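Local structure of SCARECROW-LIKE protein 7 (Oryza sativa Japonica Group, 5HYZ) at residues 209-214 with 224-229; 217-222 with 315-320; 243-248 with 311-316; 352-357 with 368-373. The protein probably acts as a transcription factor in plant development and abiotic stress resistance and binds DNA in vitro, this chain being its GRAS domain. All coordinates share one frame; numbering follows the deposited sequence.

Contact 1: residues 209-214 with 224-229; sequences LQLYHL and RVLRLA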
loop_
_atom_site.group_PDB
_atom_site.type_symbol
_atom_site.label_atom_id
_atom_site.label_comp_id
_atom_site.label_asym_id
_atom_site.label_seq_id
_atom_site.Cartn_x
_atom_site.Cartn_y
_atom_site.Cartn_z
ATOM N N LEU A 209 -1.284 18.006 -7.556
ATOM C CA LEU A 209 -1.889 17.792 -8.885
ATOM C C LEU A 209 -3.102 18.710 -9.084
ATOM O O LEU A 209 -4.204 18.253 -9.401
ATOM C CB LEU A 209 -2.280 16.329 -9.055
ATOM C CG LEU A 209 -1.102 15.347 -8.913
ATOM C CD1 LEU A 209 -1.549 13.894 -9.199
ATOM C CD2 LEU A 209 0.067 15.784 -9.850
ATOM N N GLN A 210 -2.907 19.998 -8.858
ATOM C CA GLN A 210 -4.029 20.907 -8.863
ATOM C C GLN A 210 -3.676 22.154 -9.641
ATOM O O GLN A 210 -4.476 22.639 -10.439
ATOM C CB GLN A 210 -4.398 21.288 -7.427
ATOM C CG GLN A 210 -5.451 22.460 -7.349
ATOM C CD GLN A 210 -6.734 22.029 -7.914
ATOM O OE1 GLN A 210 -7.079 20.858 -7.849
ATOM N NE2 GLN A 210 -7.457 22.966 -8.534
ATOM N N LEU A 211 -2.480 22.701 -9.395
ATOM C CA LEU A 211 -2.174 24.030 -9.864
ATOM C C LEU A 211 -2.061 24.045 -11.372
ATOM O O LEU A 211 -2.323 25.088 -12.009
ATOM C CB LEU A 211 -0.881 24.512 -9.206
ATOM C CG LEU A 211 -0.639 25.936 -8.835
ATOM C CD1 LEU A 211 -1.925 26.527 -8.154
ATOM C CD2 LEU A 211 0.650 26.019 -7.969
ATOM N N TYR A 212 -1.740 22.884 -11.975
ATOM C CA TYR A 212 -1.585 22.925 -13.441
ATOM C C TYR A 212 -2.921 23.314 -14.120
ATOM O O TYR A 212 -2.941 23.838 -15.238
ATOM C CB TYR A 212 -1.125 21.597 -13.983
ATOM C CG TYR A 212 -2.181 20.487 -13.954
ATOM C CD1 TYR A 212 -2.400 19.722 -12.797
ATOM C CD2 TYR A 212 -2.930 20.184 -15.109
ATOM C CE1 TYR A 212 -3.364 18.690 -12.799
ATOM C CE2 TYR A 212 -3.867 19.158 -15.111
ATOM C CZ TYR A 212 -4.094 18.427 -13.958
ATOM O OH TYR A 212 -5.030 17.401 -13.978
ATOM N N HIS A 213 -4.025 23.017 -13.455
ATOM C CA HIS A 213 -5.356 23.395 -14.009
ATOM C C HIS A 213 -5.486 24.896 -14.245
ATOM O O HIS A 213 -6.286 25.321 -15.085
ATOM C CB HIS A 213 -6.511 22.994 -13.088
ATOM C CG HIS A 213 -6.727 21.529 -12.996
ATOM N ND1 HIS A 213 -7.134 20.765 -14.063
ATOM C CD2 HIS A 213 -6.579 20.685 -11.954
ATOM C CE1 HIS A 213 -7.258 19.509 -13.671
ATOM N NE2 HIS A 213 -6.901 19.431 -12.406
ATOM N N LEU A 214 -4.720 25.693 -13.521
ATOM C CA LEU A 214 -4.814 27.163 -13.613
ATOM C C LEU A 214 -3.850 27.763 -14.616
ATOM O O LEU A 214 -3.904 28.961 -14.888
ATOM C CB LEU A 214 -4.571 27.798 -12.239
ATOM C CG LEU A 214 -5.568 27.411 -11.171
ATOM C CD1 LEU A 214 -5.343 28.269 -9.926
ATOM C CD2 LEU A 214 -7.021 27.457 -11.652
ATOM N N ARG A 224 -2.936 34.500 -8.881
ATOM C CA ARG A 224 -3.894 34.963 -7.891
ATOM C C ARG A 224 -3.893 33.949 -6.764
ATOM O O ARG A 224 -3.875 34.355 -5.587
ATOM C CB ARG A 224 -5.325 35.141 -8.472
ATOM C CG ARG A 224 -6.361 35.746 -7.467
ATOM C CD ARG A 224 -7.756 35.938 -8.082
ATOM N NE ARG A 224 -8.698 36.618 -7.166
ATOM C CZ ARG A 224 -9.182 36.082 -6.031
ATOM N NH1 ARG A 224 -8.842 34.826 -5.626
ATOM N NH2 ARG A 224 -10.024 36.806 -5.283
ATOM N N VAL A 225 -3.886 32.635 -7.102
ATOM C CA VAL A 225 -3.959 31.683 -5.987
ATOM C C VAL A 225 -2.597 31.558 -5.230
ATOM O O VAL A 225 -2.603 31.332 -4.029
ATOM C CB VAL A 225 -4.474 30.272 -6.448
ATOM C CG1 VAL A 225 -3.419 29.435 -7.040
ATOM C CG2 VAL A 225 -4.983 29.461 -5.213
ATOM N N LEU A 226 -1.462 31.690 -5.904
ATOM C CA LEU A 226 -0.151 31.696 -5.182
ATOM C C LEU A 226 -0.035 32.912 -4.281
ATOM O O LEU A 226 0.471 32.824 -3.170
ATOM C CB LEU A 226 1.034 31.647 -6.137
ATOM C CG LEU A 226 1.158 30.318 -6.862
ATOM C CD1 LEU A 226 2.336 30.323 -7.850
ATOM C CD2 LEU A 226 1.330 29.159 -5.834
ATOM N N ARG A 227 -0.544 34.070 -4.721
ATOM C CA ARG A 227 -0.568 35.223 -3.810
ATOM C C ARG A 227 -1.482 35.009 -2.644
ATOM O O ARG A 227 -1.188 35.398 -1.515
ATOM C CB ARG A 227 -0.991 36.502 -4.588
ATOM C CG ARG A 227 0.139 36.974 -5.518
ATOM C CD ARG A 227 -0.415 38.168 -6.334
ATOM N NE ARG A 227 0.621 38.861 -7.088
ATOM C CZ ARG A 227 0.360 39.962 -7.819
ATOM N NH1 ARG A 227 -0.904 40.437 -7.896
ATOM N NH2 ARG A 227 1.337 40.590 -8.491
ATOM N N LEU A 228 -2.601 34.365 -2.903
ATOM C CA LEU A 228 -3.519 34.042 -1.855
ATOM C C LEU A 228 -2.853 33.106 -0.842
ATOM O O LEU A 228 -2.942 33.302 0.349
ATOM C CB LEU A 228 -4.756 33.413 -2.470
ATOM C CG LEU A 228 -5.846 32.916 -1.582
ATOM C CD1 LEU A 228 -6.429 34.109 -0.783
ATOM C CD2 LEU A 228 -6.957 32.294 -2.433
ATOM N N ALA A 229 -2.176 32.077 -1.340
ATOM C CA ALA A 229 -1.452 31.173 -0.424
ATOM C C ALA A 229 -0.399 31.922 0.435
ATOM O O ALA A 229 -0.314 31.774 1.677
ATOM C CB ALA A 229 -0.766 30.081 -1.228
#

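Contact 2: residues 217-222 with 315-320; sequences DSDELV and QTLMEW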
loop_
_atom_site.group_PDB
_atom_site.type_symbol
_atom_site.label_atom_id
_atom_site.label_comp_id
_atom_site.label_asym_id
_atom_site.label_seq_id
_atom_site.Cartn_x
_atom_site.Cartn_y
_atom_site.Cartn_z
ATOM N N ASP A 217 -2.978 30.752 -21.168
ATOM C CA ASP A 217 -2.284 31.714 -22.007
ATOM C C ASP A 217 -1.780 32.841 -21.097
ATOM O O ASP A 217 -0.645 33.308 -21.228
ATOM C CB ASP A 217 -3.213 32.233 -23.105
ATOM C CG ASP A 217 -2.485 33.117 -24.110
ATOM O OD1 ASP A 217 -1.410 32.707 -24.614
ATOM O OD2 ASP A 217 -2.989 34.231 -24.389
ATOM N N SER A 218 -2.617 33.227 -20.137
ATOM C CA SER A 218 -2.215 34.165 -19.088
ATOM C C SER A 218 -1.876 33.430 -17.756
ATOM O O SER A 218 -2.412 32.348 -17.505
ATOM C CB SER A 218 -3.340 35.176 -18.873
ATOM O OG SER A 218 -3.305 35.721 -17.574
ATOM N N ASP A 219 -1.010 34.017 -16.918
ATOM C CA ASP A 219 -0.668 33.436 -15.607
ATOM C C ASP A 219 -1.596 33.916 -14.476
ATOM O O ASP A 219 -1.447 33.503 -13.337
ATOM C CB ASP A 219 0.796 33.748 -15.226
ATOM C CG ASP A 219 1.813 32.937 -16.041
ATOM O OD1 ASP A 219 1.368 32.228 -16.972
ATOM O OD2 ASP A 219 3.053 33.016 -15.767
ATOM N N GLU A 220 -2.569 34.754 -14.796
ATOM C CA GLU A 220 -3.330 35.449 -13.766
ATOM C C GLU A 220 -4.016 34.559 -12.711
ATOM O O GLU A 220 -4.120 34.956 -11.554
ATOM C CB GLU A 220 -4.397 36.313 -14.411
ATOM C CG GLU A 220 -5.461 35.518 -15.106
ATOM C CD GLU A 220 -6.444 36.399 -15.841
ATOM O OE1 GLU A 220 -6.207 37.633 -15.856
ATOM O OE2 GLU A 220 -7.437 35.855 -16.393
ATOM N N LEU A 221 -4.550 33.404 -13.108
ATOM C CA LEU A 221 -5.255 32.587 -12.137
ATOM C C LEU A 221 -4.231 31.897 -11.225
ATOM O O LEU A 221 -4.491 31.773 -10.011
ATOM C CB LEU A 221 -6.152 31.545 -12.827
ATOM C CG LEU A 221 -7.313 32.004 -13.711
ATOM C CD1 LEU A 221 -7.855 30.784 -14.454
ATOM C CD2 LEU A 221 -8.422 32.651 -12.888
ATOM N N VAL A 222 -3.098 31.452 -11.794
ATOM C CA VAL A 222 -2.115 30.750 -10.935
ATOM C C VAL A 222 -1.454 31.814 -10.052
ATOM O O VAL A 222 -1.211 31.613 -8.870
ATOM C CB VAL A 222 -1.047 29.870 -11.754
ATOM C CG1 VAL A 222 -0.343 30.657 -12.824
ATOM C CG2 VAL A 222 0.018 29.272 -10.798
ATOM N N GLN A 315 9.441 26.472 -10.754
ATOM C CA GLN A 315 10.316 27.196 -9.849
ATOM C C GLN A 315 10.248 28.688 -10.218
ATOM O O GLN A 315 10.162 29.540 -9.334
ATOM C CB GLN A 315 11.748 26.679 -9.948
ATOM C CG GLN A 315 12.722 27.617 -9.225
ATOM C CD GLN A 315 14.185 27.294 -9.494
ATOM O OE1 GLN A 315 14.528 26.552 -10.424
ATOM N NE2 GLN A 315 15.059 27.871 -8.678
ATOM N N THR A 316 10.268 28.987 -11.513
ATOM C CA THR A 316 10.227 30.414 -11.926
ATOM C C THR A 316 8.961 31.066 -11.374
ATOM O O THR A 316 8.982 32.175 -10.825
ATOM C CB THR A 316 10.272 30.557 -13.425
ATOM O OG1 THR A 316 11.543 30.078 -13.888
ATOM C CG2 THR A 316 10.140 32.074 -13.871
ATOM N N LEU A 317 7.854 30.344 -11.465
ATOM C CA LEU A 317 6.581 30.951 -11.013
ATOM C C LEU A 317 6.538 31.134 -9.495
ATOM O O LEU A 317 6.152 32.164 -8.958
ATOM C CB LEU A 317 5.441 30.051 -11.453
ATOM C CG LEU A 317 4.917 30.201 -12.847
ATOM C CD1 LEU A 317 4.119 28.942 -13.188
ATOM C CD2 LEU A 317 3.988 31.404 -12.758
HETATM N N MSE A 318 6.990 30.121 -8.765
HETATM C CA MSE A 318 6.981 30.208 -7.305
HETATM C C MSE A 318 7.875 31.372 -6.842
HETATM O O MSE A 318 7.505 32.105 -5.962
HETATM C CB MSE A 318 7.500 28.899 -6.654
HETATM C CG MSE A 318 6.688 27.648 -6.962
HETATM SE SE MSE A 318 4.780 27.879 -6.334
HETATM C CE MSE A 318 5.184 27.913 -4.455
ATOM N N GLU A 319 9.054 31.526 -7.466
ATOM C CA GLU A 319 9.982 32.576 -7.030
ATOM C C GLU A 319 9.446 33.936 -7.433
ATOM O O GLU A 319 9.620 34.929 -6.737
ATOM C CB GLU A 319 11.356 32.348 -7.639
ATOM C CG GLU A 319 11.965 31.035 -6.981
ATOM C CD GLU A 319 13.409 30.735 -7.370
ATOM O OE1 GLU A 319 13.844 31.148 -8.454
ATOM O OE2 GLU A 319 14.054 29.979 -6.610
ATOM N N TRP A 320 8.786 33.946 -8.549
ATOM C CA TRP A 320 8.142 35.195 -9.018
ATOM C C TRP A 320 7.094 35.655 -7.987
ATOM O O TRP A 320 6.918 36.843 -7.764
ATOM C CB TRP A 320 7.537 34.952 -10.395
ATOM C CG TRP A 320 7.155 36.249 -11.153
ATOM C CD1 TRP A 320 7.265 37.525 -10.686
ATOM C CD2 TRP A 320 6.687 36.347 -12.489
ATOM N NE1 TRP A 320 6.838 38.422 -11.643
ATOM C CE2 TRP A 320 6.490 37.717 -12.768
ATOM C CE3 TRP A 320 6.421 35.400 -13.497
ATOM C CZ2 TRP A 320 6.021 38.178 -14.015
ATOM C CZ3 TRP A 320 5.958 35.843 -14.726
ATOM C CH2 TRP A 320 5.755 37.228 -14.976
#

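Contact 3: residues 243-248 with 311-316; sequences EVSLNR and SSEWQT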
loop_
_atom_site.group_PDB
_atom_site.type_symbol
_atom_site.label_atom_id
_atom_site.label_comp_id
_atom_site.label_asym_id
_atom_site.label_seq_id
_atom_site.Cartn_x
_atom_site.Cartn_y
_atom_site.Cartn_z
ATOM N N GLU A 243 5.446 16.073 -14.455
ATOM C CA GLU A 243 6.723 16.612 -14.897
ATOM C C GLU A 243 6.762 16.597 -16.404
ATOM O O GLU A 243 7.376 15.691 -16.989
ATOM C CB GLU A 243 7.870 15.765 -14.288
ATOM C CG GLU A 243 9.271 16.266 -14.573
ATOM C CD GLU A 243 9.483 17.661 -14.074
ATOM O OE1 GLU A 243 9.131 17.956 -12.899
ATOM O OE2 GLU A 243 10.010 18.483 -14.845
ATOM N N VAL A 244 6.095 17.570 -17.039
ATOM C CA VAL A 244 6.081 17.543 -18.531
ATOM C C VAL A 244 5.801 18.966 -18.978
ATOM O O VAL A 244 4.994 19.637 -18.352
ATOM C CB VAL A 244 5.048 16.515 -19.098
ATOM C CG1 VAL A 244 3.629 16.870 -18.661
ATOM C CG2 VAL A 244 5.185 16.451 -20.655
ATOM N N SER A 245 6.543 19.443 -19.996
ATOM C CA SER A 245 6.446 20.832 -20.399
ATOM C C SER A 245 5.390 20.983 -21.518
ATOM O O SER A 245 5.685 20.770 -22.700
ATOM C CB SER A 245 7.837 21.340 -20.890
ATOM O OG SER A 245 7.730 22.736 -21.194
ATOM N N LEU A 246 4.167 21.308 -21.130
ATOM C CA LEU A 246 3.061 21.399 -22.073
ATOM C C LEU A 246 2.381 22.737 -21.915
ATOM O O LEU A 246 1.161 22.814 -21.842
ATOM C CB LEU A 246 2.052 20.277 -21.844
ATOM C CG LEU A 246 2.628 18.879 -21.926
ATOM C CD1 LEU A 246 1.564 17.811 -21.686
ATOM C CD2 LEU A 246 3.269 18.611 -23.315
ATOM N N ASN A 247 3.153 23.809 -21.796
ATOM C CA ASN A 247 2.515 25.095 -21.547
ATOM C C ASN A 247 2.765 26.024 -22.732
ATOM O O ASN A 247 1.985 26.030 -23.680
ATOM C CB ASN A 247 3.003 25.746 -20.256
ATOM C CG ASN A 247 2.137 26.944 -19.868
ATOM O OD1 ASN A 247 1.008 27.095 -20.371
ATOM N ND2 ASN A 247 2.637 27.786 -18.972
ATOM N N ARG A 248 3.874 26.747 -22.707
ATOM C CA ARG A 248 4.133 27.730 -23.775
ATOM C C ARG A 248 4.898 27.176 -24.950
ATOM O O ARG A 248 5.054 27.873 -25.947
ATOM C CB ARG A 248 4.880 28.947 -23.212
ATOM C CG ARG A 248 3.960 29.763 -22.362
ATOM C CD ARG A 248 4.600 30.970 -21.752
ATOM N NE ARG A 248 3.810 31.426 -20.609
ATOM C CZ ARG A 248 2.553 31.869 -20.678
ATOM N NH1 ARG A 248 1.897 31.920 -21.845
ATOM N NH2 ARG A 248 1.944 32.273 -19.565
ATOM N N SER A 311 9.501 21.268 -13.992
ATOM C CA SER A 311 9.883 21.766 -12.661
ATOM C C SER A 311 10.579 23.145 -12.743
ATOM O O SER A 311 10.326 23.997 -11.901
ATOM C CB SER A 311 10.754 20.691 -11.945
ATOM O OG SER A 311 12.010 20.505 -12.683
ATOM N N SER A 312 11.396 23.405 -13.783
ATOM C CA SER A 312 12.047 24.736 -13.893
ATOM C C SER A 312 11.049 25.858 -14.054
ATOM O O SER A 312 11.219 26.951 -13.520
ATOM C CB SER A 312 13.018 24.810 -15.102
ATOM O OG SER A 312 14.023 23.883 -14.965
ATOM N N GLU A 313 9.994 25.608 -14.829
ATOM C CA GLU A 313 8.940 26.605 -14.998
ATOM C C GLU A 313 8.181 26.863 -13.713
ATOM O O GLU A 313 7.866 28.014 -13.349
ATOM C CB GLU A 313 7.964 26.134 -16.088
ATOM C CG GLU A 313 6.815 27.143 -16.310
ATOM C CD GLU A 313 6.088 26.910 -17.664
ATOM O OE1 GLU A 313 6.583 26.088 -18.519
ATOM O OE2 GLU A 313 5.020 27.557 -17.856
ATOM N N TRP A 314 7.870 25.779 -13.001
ATOM C CA TRP A 314 7.249 25.953 -11.694
ATOM C C TRP A 314 8.128 26.741 -10.742
ATOM O O TRP A 314 7.646 27.584 -9.988
ATOM C CB TRP A 314 6.892 24.576 -11.076
ATOM C CG TRP A 314 5.702 23.969 -11.758
ATOM C CD1 TRP A 314 5.677 22.822 -12.496
ATOM C CD2 TRP A 314 4.332 24.448 -11.697
ATOM N NE1 TRP A 314 4.361 22.576 -12.938
ATOM C CE2 TRP A 314 3.544 23.559 -12.475
ATOM C CE3 TRP A 314 3.725 25.590 -11.137
ATOM C CZ2 TRP A 314 2.158 23.752 -12.675
ATOM C CZ3 TRP A 314 2.363 25.785 -11.338
ATOM C CH2 TRP A 314 1.599 24.866 -12.089
ATOM N N GLN A 315 9.441 26.472 -10.754
ATOM C CA GLN A 315 10.316 27.196 -9.849
ATOM C C GLN A 315 10.248 28.688 -10.218
ATOM O O GLN A 315 10.162 29.540 -9.334
ATOM C CB GLN A 315 11.748 26.679 -9.948
ATOM C CG GLN A 315 12.722 27.617 -9.225
ATOM C CD GLN A 315 14.185 27.294 -9.494
ATOM O OE1 GLN A 315 14.528 26.552 -10.424
ATOM N NE2 GLN A 315 15.059 27.871 -8.678
ATOM N N THR A 316 10.268 28.987 -11.513
ATOM C CA THR A 316 10.227 30.414 -11.926
ATOM C C THR A 316 8.961 31.066 -11.374
ATOM O O THR A 316 8.982 32.175 -10.825
ATOM C CB THR A 316 10.272 30.557 -13.425
ATOM O OG1 THR A 316 11.543 30.078 -13.888
ATOM C CG2 THR A 316 10.140 32.074 -13.871
HETATM O O HOH W 1 12.351 19.061 -15.198
HETATM O O HOH W 2 7.748 23.932 -18.634
HETATM O O HOH W 3 6.177 26.657 -21.104
#

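Contact 4: residues 352-357 with 368-373; sequences VELPPA and LLTVSA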
loop_
_atom_site.group_PDB
_atom_site.type_symbol
_atom_site.label_atom_id
_atom_site.label_comp_id
_atom_site.label_asym_id
_atom_site.label_seq_id
_atom_site.Cartn_x
_atom_site.Cartn_y
_atom_site.Cartn_z
ATOM N N VAL A 352 14.407 10.475 -8.665
ATOM C CA VAL A 352 15.361 11.387 -9.331
ATOM C C VAL A 352 15.313 12.765 -8.719
ATOM O O VAL A 352 14.215 13.323 -8.535
ATOM C CB VAL A 352 15.030 11.482 -10.834
ATOM C CG1 VAL A 352 15.766 12.641 -11.491
ATOM C CG2 VAL A 352 15.377 10.138 -11.508
ATOM N N GLU A 353 16.466 13.328 -8.379
ATOM C CA GLU A 353 16.472 14.692 -7.844
ATOM C C GLU A 353 16.504 15.679 -8.994
ATOM O O GLU A 353 17.249 15.491 -9.959
ATOM C CB GLU A 353 17.686 14.882 -6.928
ATOM C CG GLU A 353 17.971 13.694 -6.037
ATOM C CD GLU A 353 17.374 13.861 -4.684
ATOM O OE1 GLU A 353 16.913 14.993 -4.408
ATOM O OE2 GLU A 353 17.342 12.872 -3.902
ATOM N N LEU A 354 15.705 16.732 -8.945
ATOM C CA LEU A 354 15.801 17.793 -9.952
ATOM C C LEU A 354 16.096 19.082 -9.210
ATOM O O LEU A 354 15.590 19.307 -8.103
ATOM C CB LEU A 354 14.514 17.929 -10.794
ATOM C CG LEU A 354 14.030 16.661 -11.466
ATOM C CD1 LEU A 354 12.631 16.842 -12.018
ATOM C CD2 LEU A 354 14.976 16.281 -12.587
ATOM N N PRO A 355 16.920 19.968 -9.802
ATOM C CA PRO A 355 17.343 21.145 -9.038
ATOM C C PRO A 355 16.316 22.249 -8.961
ATOM O O PRO A 355 15.555 22.446 -9.882
ATOM C CB PRO A 355 18.590 21.633 -9.825
ATOM C CG PRO A 355 18.308 21.209 -11.214
ATOM C CD PRO A 355 17.653 19.843 -11.082
ATOM N N PRO A 356 16.343 23.043 -7.888
ATOM C CA PRO A 356 17.251 22.941 -6.729
ATOM C C PRO A 356 16.808 21.944 -5.642
ATOM O O PRO A 356 17.629 21.359 -4.925
ATOM C CB PRO A 356 17.226 24.347 -6.145
ATOM C CG PRO A 356 15.899 24.918 -6.574
ATOM C CD PRO A 356 15.608 24.314 -7.929
ATOM N N ALA A 357 15.498 21.739 -5.492
ATOM C CA ALA A 357 15.106 20.920 -4.359
ATOM C C ALA A 357 13.908 20.070 -4.647
ATOM O O ALA A 357 13.159 19.730 -3.703
ATOM C CB ALA A 357 14.858 21.812 -3.112
ATOM N N LEU A 368 8.371 11.627 -13.652
ATOM C CA LEU A 368 6.978 11.732 -14.041
ATOM C C LEU A 368 6.173 12.594 -13.100
ATOM O O LEU A 368 5.273 13.334 -13.550
ATOM C CB LEU A 368 6.308 10.365 -14.092
ATOM C CG LEU A 368 6.821 9.413 -15.166
ATOM C CD1 LEU A 368 6.014 8.140 -15.142
ATOM C CD2 LEU A 368 6.797 10.071 -16.590
ATOM N N LEU A 369 6.468 12.478 -11.808
ATOM C CA LEU A 369 5.613 13.220 -10.782
ATOM C C LEU A 369 6.581 13.841 -9.803
ATOM O O LEU A 369 7.371 13.125 -9.171
ATOM C CB LEU A 369 4.666 12.270 -10.045
ATOM C CG LEU A 369 3.451 12.977 -9.412
ATOM C CD1 LEU A 369 2.512 11.918 -8.896
ATOM C CD2 LEU A 369 3.836 13.839 -8.268
ATOM N N THR A 370 6.576 15.155 -9.686
ATOM C CA THR A 370 7.585 15.868 -8.906
ATOM C C THR A 370 6.991 16.570 -7.694
ATOM O O THR A 370 5.945 17.222 -7.806
ATOM C CB THR A 370 8.254 16.867 -9.843
ATOM O OG1 THR A 370 8.725 16.099 -10.972
ATOM C CG2 THR A 370 9.390 17.594 -9.210
ATOM N N VAL A 371 7.671 16.496 -6.557
ATOM C CA VAL A 371 7.172 17.114 -5.337
ATOM C C VAL A 371 8.225 18.091 -4.860
ATOM O O VAL A 371 9.437 17.837 -4.980
ATOM C CB VAL A 371 6.897 16.057 -4.242
ATOM C CG1 VAL A 371 6.525 16.750 -2.891
ATOM C CG2 VAL A 371 5.639 15.224 -4.676
ATOM N N SER A 372 7.796 19.235 -4.330
ATOM C CA SER A 372 8.723 20.230 -3.780
ATOM C C SER A 372 8.036 21.006 -2.663
ATOM O O SER A 372 6.800 20.990 -2.551
ATOM C CB SER A 372 9.206 21.214 -4.869
ATOM O OG SER A 372 8.092 21.722 -5.586
ATOM N N ALA A 373 8.835 21.645 -1.840
ATOM C CA ALA A 373 8.325 22.449 -0.716
ATOM C C ALA A 373 8.876 23.886 -0.841
ATOM O O ALA A 373 10.006 24.059 -1.326
ATOM C CB ALA A 373 8.774 21.835 0.631
HETATM O O HOH W 4 11.677 21.318 -2.067
#

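Contact 1: residues 209-214 with 224-229
Leu211 and Val225 press together through their methyl groups, CD1 of Leu211 standing 3.5 Å from CG1 of Val225, closer than carbon pairs usually come. The first torsion of Leu211 (chi1 -146°) lies well off a staggered position, which may reflect this tight contact. Val225 reaches over with CG1, which a chi1 of 82° places between its own backbone N and carbonyl carbon. The other branch of Leu211 is used as well: its CD2 meets CD2 of Leu226 at 3.9 Å, so the forked end of one leucine spans two successive residues of helix 220-231. This helix joins the parallel strands 202-208 and 236-242 in a beta-alpha-beta crossover of the Rossmann-like part of the GRAS domain, and residues 209-214 belong to the link between the first strand and the helix. Leu214 approaches the same Val225 methyl at about a right angle, its CD1 lying 3.7 Å from CG1. Leu211 and Leu214 are two leucines of a predicted LXXLL motif, and here both turn toward the helix of their own domain. Leu211 also touches Leu239 of strand 236-242 and Trp314 of helix 311-320, and Met318 packs on Leu226. No hydrogen bond runs between the two segments; the guanidinium of Arg224 leads away to the carbonyl oxygen of Leu190.

Contact 2: residues 217-222 with 315-320
The start of helix 220-231, with Asp219 just ahead of it, faces the last turns of helix 311-320, where Leu317 and Trp320 receive it. Asp219 leaves its backbone toward helix 311-320, and OD2 comes to 3.5 Å from CD2 of Leu317, an oxygen-to-methyl contact. The same oxygen lies 4.2 Å from CZ3 of Trp320. Carboxylate and indole planes are 69° apart, and the oxygen approaches the ring obliquely. Deeper in, Val222 turns toward Leu317, but CG1 remains 4.4 Å from CD2, a light touch between buried side chains. In the GRAS domain this joins the crossover helix of the Rossmann-like core to a helix of the C-terminal SAW region, with 92 residues of chain between them. The second Asp219 oxygen, OD1, is taken by a salt bridge to Arg248, which would balance the negative charge beside the apolar leucine. Trp320 reaches across because its CG is anti to the backbone N (chi1 -165°), and its ring also forms a cation-pi pair with Arg223. Ahead of the first helix, Ser218 OG accepts the amide N-H of Glu220 at 3.0 Å, a nearly straight capping bond (166°). On helix 311-320, Gln315 NE2 gives a hydrogen bond of 3.1 Å to OE2 of Glu319 one turn on; the carboxylate is met from above its plane, whereas the bond lies almost in the plane of the amide.

Contact 3: residues 243-248 with 311-316
Glu243 and Asn247 hold helix 311-320 at two places, its first residue Ser311 and the side chain of Glu313. In this GRAS domain residues 243-248 form the loop that leaves core strand 236-242 for helix 251-272, and the partner helix belongs to the SAW region. The close-fitting end is at Glu243, whose chain bends at its second torsion (59°) and so lays the carboxylate against Ser311. OE2 accepts the Ser311 amide N-H at 3.0 Å, on its syn side and a little out of the carboxylate plane, while OE1 lies 3.3 Å from Ser311 CB. A carboxylate at the first N-H of a helix would be expected to interact well with the helix dipole. OE1 is also held by Thr370 OG1, its strongest polar partner, so both oxygens of this buried group are engaged. Further along, Asn247 ND2 gives a short, nearly straight bond of 2.6 Å to OE2 of Glu313 (172°); the oxygen is approached nearly along its C-O axis, with amide and carboxylate almost coplanar. Arg307 NH1 hydrogen-bonds to Asn247 OD1, consistent with the amide orientation that presents ND2 to Glu313. On the looser side, round Ser245 and Arg248, waters mediate the contact. Ser245 OG is 4.4 Å from Glu313 OE1, too far for a direct hydrogen bond, and one water links the two. Arg248 is tied in similarly, through its backbone: a second water accepts from Arg248 N at 2.8 Å and donates to Glu313 OE1 at 2.7 Å.

Contact 4: residues 352-357 with 368-373
A cis peptide before Pro356 shapes the loop that brings the carbonyl of Ala357 beside Val371 and Ser372. Direct contact here is slight: Ala357 O lies 4.4 Å from Ser372 CB, and also 4.4 Å from Val371 O. A water stands 2.7 Å from Ala357 O and accepts from Ala373 N at 2.9 Å, bridging the two backbones where they pass each other. At the other end Leu354 points toward Thr370 and crosses it at about a right angle, its CD1 reaching 4.1 Å from Thr370 OG1. That methyl is delivered by a first torsion of -54°, which leaves CG anti to the carbonyl carbon. Strands 349-354 and 366-374 are not neighbours in the sheet; strand 358-363 pairs antiparallel with each, so this C-terminal part of the SAW region runs as an antiparallel meander. No hydrogen bond runs directly between the two segments, which meet through the Leu354 side chain, the Ala357 loop and the water. The last strand then runs antiparallel to core strand 236-242. A classic beta bulge interrupts it where Leu368 and Leu369 both face Leu361, and the chain turns a corner at Leu369 before Thr370. The Thr370 hydroxyl is engaged elsewhere, hydrogen-bonded to Glu243 OE1 and to Ser360 OG, and Ser372 OG is met by the indole NE1 of Trp374. Phe358 of the middle strand packs on both Thr370 and Ser372, while Val371 turns away, toward helix 89-104.

Helix 311-320 connects the set: contacts 2 and 3 share its Gln315 and Thr316, and their centres are 10 Å apart. Besides the salt bridge between them, they touch where Val222 CG2 comes to 4.2 Å from Trp314 CZ3. Contacts 1 and 2 both use helix 220-231, lie 9 Å apart between centres, and touch where Leu226 CD2 comes to 3.7 Å from the selenium (SE) of Met318, present as selenomethionine. Trp314 ties contact 3 to contact 1, with CZ3 3.8 Å from Leu211 CD2. Contact 4 joins contact 3 through the backbone, Glu243 N lying 2.9 Å from Leu368 O, a probable hydrogen bond. Contacts 1 and 4 do not touch; their centres are about 18 Å apart.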